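Signal recognition particle subunit srp14 (Schizosaccharomyces pombe, PDB 2W9J) is a component of the signal recognition particle, binding 7S RNA in the ribonucleoprotein that probably targets secretory and membrane proteins cotranslationally to the endoplasmic reticulum. Local coordinates at residues F8-K11 with L12-L16. Numbering follows the deposited sequence.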
loop_
_atom_site.group_PDB
_atom_site.type_symbol
_atom_site.label_atom_id
_atom_site.label_comp_id
_atom_site.label_asym_id
_atom_site.label_seq_id
_atom_site.Cartn_x
_atom_site.Cartn_y
_atom_site.Cartn_z
ATOM N N PHE A 8 1.675 -5.832 2.385
ATOM C CA PHE A 8 1.226 -4.434 2.440
ATOM C C PHE A 8 -0.238 -4.328 2.050
ATOM O O PHE A 8 -1.009 -3.629 2.698
ATOM C CB PHE A 8 2.065 -3.583 1.496
ATOM C CG PHE A 8 1.634 -2.137 1.404
ATOM C CD1 PHE A 8 2.208 -1.175 2.228
ATOM C CD2 PHE A 8 0.713 -1.728 0.458
ATOM C CE1 PHE A 8 1.833 0.156 2.138
ATOM C CE2 PHE A 8 0.339 -0.393 0.363
ATOM C CZ PHE A 8 0.902 0.544 1.196
ATOM N N LEU A 9 -0.613 -5.023 0.984
ATOM C CA LEU A 9 -1.993 -5.069 0.532
ATOM C C LEU A 9 -2.888 -5.782 1.529
ATOM O O LEU A 9 -4.069 -5.449 1.644
ATOM C CB LEU A 9 -2.077 -5.770 -0.820
ATOM C CG LEU A 9 -1.343 -5.036 -1.934
ATOM C CD1 LEU A 9 -1.290 -5.863 -3.189
ATOM C CD2 LEU A 9 -1.968 -3.685 -2.186
ATOM N N LYS A 10 -2.328 -6.765 2.233
ATOM C CA LYS A 10 -3.076 -7.511 3.235
ATOM C C LYS A 10 -3.365 -6.629 4.441
ATOM O O LYS A 10 -4.472 -6.664 4.998
ATOM C CB LYS A 10 -2.325 -8.768 3.669
ATOM C CG LYS A 10 -2.997 -9.545 4.808
ATOM C CD LYS A 10 -4.456 -9.915 4.462
ATOM C CE LYS A 10 -5.272 -10.319 5.694
ATOM N NZ LYS A 10 -6.714 -9.954 5.557
ATOM N N LYS A 11 -2.370 -5.837 4.833
ATOM C CA LYS A 11 -2.484 -4.992 6.025
ATOM C C LYS A 11 -3.275 -3.714 5.732
ATOM O O LYS A 11 -3.896 -3.143 6.631
ATOM C CB LYS A 11 -1.092 -4.695 6.606
ATOM C CG LYS A 11 -1.082 -4.240 8.075
ATOM C CD LYS A 11 -1.815 -5.206 9.010
ATOM C CE LYS A 11 -2.499 -4.446 10.151
ATOM N NZ LYS A 11 -3.653 -5.190 10.735
ATOM N N LEU A 12 -3.250 -3.294 4.467
ATOM C CA LEU A 12 -4.026 -2.160 3.972
ATOM C C LEU A 12 -5.512 -2.426 4.100
ATOM O O LEU A 12 -6.264 -1.559 4.540
ATOM C CB LEU A 12 -3.697 -1.895 2.499
ATOM C CG LEU A 12 -4.421 -0.765 1.766
ATOM C CD1 LEU A 12 -4.200 0.551 2.484
ATOM C CD2 LEU A 12 -3.917 -0.665 0.347
ATOM N N THR A 13 -5.925 -3.621 3.684
ATOM C CA THR A 13 -7.276 -4.112 3.891
ATOM C C THR A 13 -7.660 -3.903 5.342
ATOM O O THR A 13 -8.602 -3.175 5.646
ATOM C CB THR A 13 -7.373 -5.616 3.563
ATOM O OG1 THR A 13 -7.224 -5.810 2.152
ATOM C CG2 THR A 13 -8.711 -6.189 4.010
ATOM N N ASP A 14 -6.892 -4.521 6.232
ATOM C CA ASP A 14 -7.230 -4.561 7.645
ATOM C C ASP A 14 -7.152 -3.188 8.316
ATOM O O ASP A 14 -7.738 -2.989 9.380
ATOM C CB ASP A 14 -6.383 -5.615 8.365
ATOM C CG ASP A 14 -6.551 -7.017 7.760
ATOM O OD1 ASP A 14 -7.692 -7.412 7.435
ATOM O OD2 ASP A 14 -5.535 -7.729 7.609
ATOM N N LEU A 15 -6.454 -2.244 7.677
ATOM C CA LEU A 15 -6.457 -0.841 8.116
ATOM C C LEU A 15 -7.743 -0.131 7.734
ATOM O O LEU A 15 -8.255 0.697 8.491
ATOM C CB LEU A 15 -5.278 -0.057 7.533
ATOM C CG LEU A 15 -3.881 -0.150 8.156
ATOM C CD1 LEU A 15 -3.146 1.170 7.931
ATOM C CD2 LEU A 15 -3.893 -0.500 9.645
ATOM N N LEU A 16 -8.244 -0.444 6.543
ATOM C CA LEU A 16 -9.486 0.140 6.041
ATOM C C LEU A 16 -10.725 -0.538 6.633
ATOM O O LEU A 16 -11.773 0.098 6.762
ATOM C CB LEU A 16 -9.525 0.100 4.508
ATOM C CG LEU A 16 -8.421 0.819 3.722
ATOM C CD1 LEU A 16 -8.670 0.666 2.230
ATOM C CD2 LEU A 16 -8.318 2.294 4.103
#
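Lys10 reaches one turn along helix 5-17 to Asp14 in an i to i+4 salt bridge. The ammonium stands before both carboxylate oxygens, with NZ of Lys10 3.2 Å from OD2 and 3.3 Å from OD1 of Asp14; both hydrogen bonds are weak, but the ammonium faces the two oxygens almost evenly. The lysine starts with CG opposite the backbone N (chi1 175°) and then bends at chi2 and chi4, which brings its chain obliquely across the carboxylate. Lys11 passes Asp14 differently, at about a right angle: its NZ lies 3.6 Å from CB of Asp14 but 4.4 Å from OD2, an electrostatic neighbour beyond salt-bridge range. An alanine in place of Asp14 would probably leave the Lys10 ammonium without its carboxylate mate and freer to swing, and take from the Lys11 ammonium a nearby opposite charge.

Beside this charged surface, the hydroxyl of Thr13 turns back along the helix. With OG1 near its own backbone N (chi1 -69°), it donates to O of Leu9 at 3.2 Å, in the carbonyl plane and at a C=O...OG1 angle of 158°. The same oxygen accepts a weak bond from N of Thr13, so one carbonyl serves two donors of one residue. The i to i+4 ladder continues in Leu12 N to Phe8 O and Leu15 N to Lys11 O.

On the buried side, CD2 of Leu12 approaches the Phe8 ring obliquely, 4.3 Å from CE2, and also neighbours CD2 of Leu9. Phe8 and Leu9 pack on Phe70 and Leu12 on Tyr74 of helix 67-76, while Phe8 also meets strands 45-51 and 57-63. The chemistry thus implies an amphipathic helix, Phe8 facing both the sheet and helix 67-76 and Leu12 facing that helix, while a salt bridge with weak hydrogen bonds lies on the more exposed side.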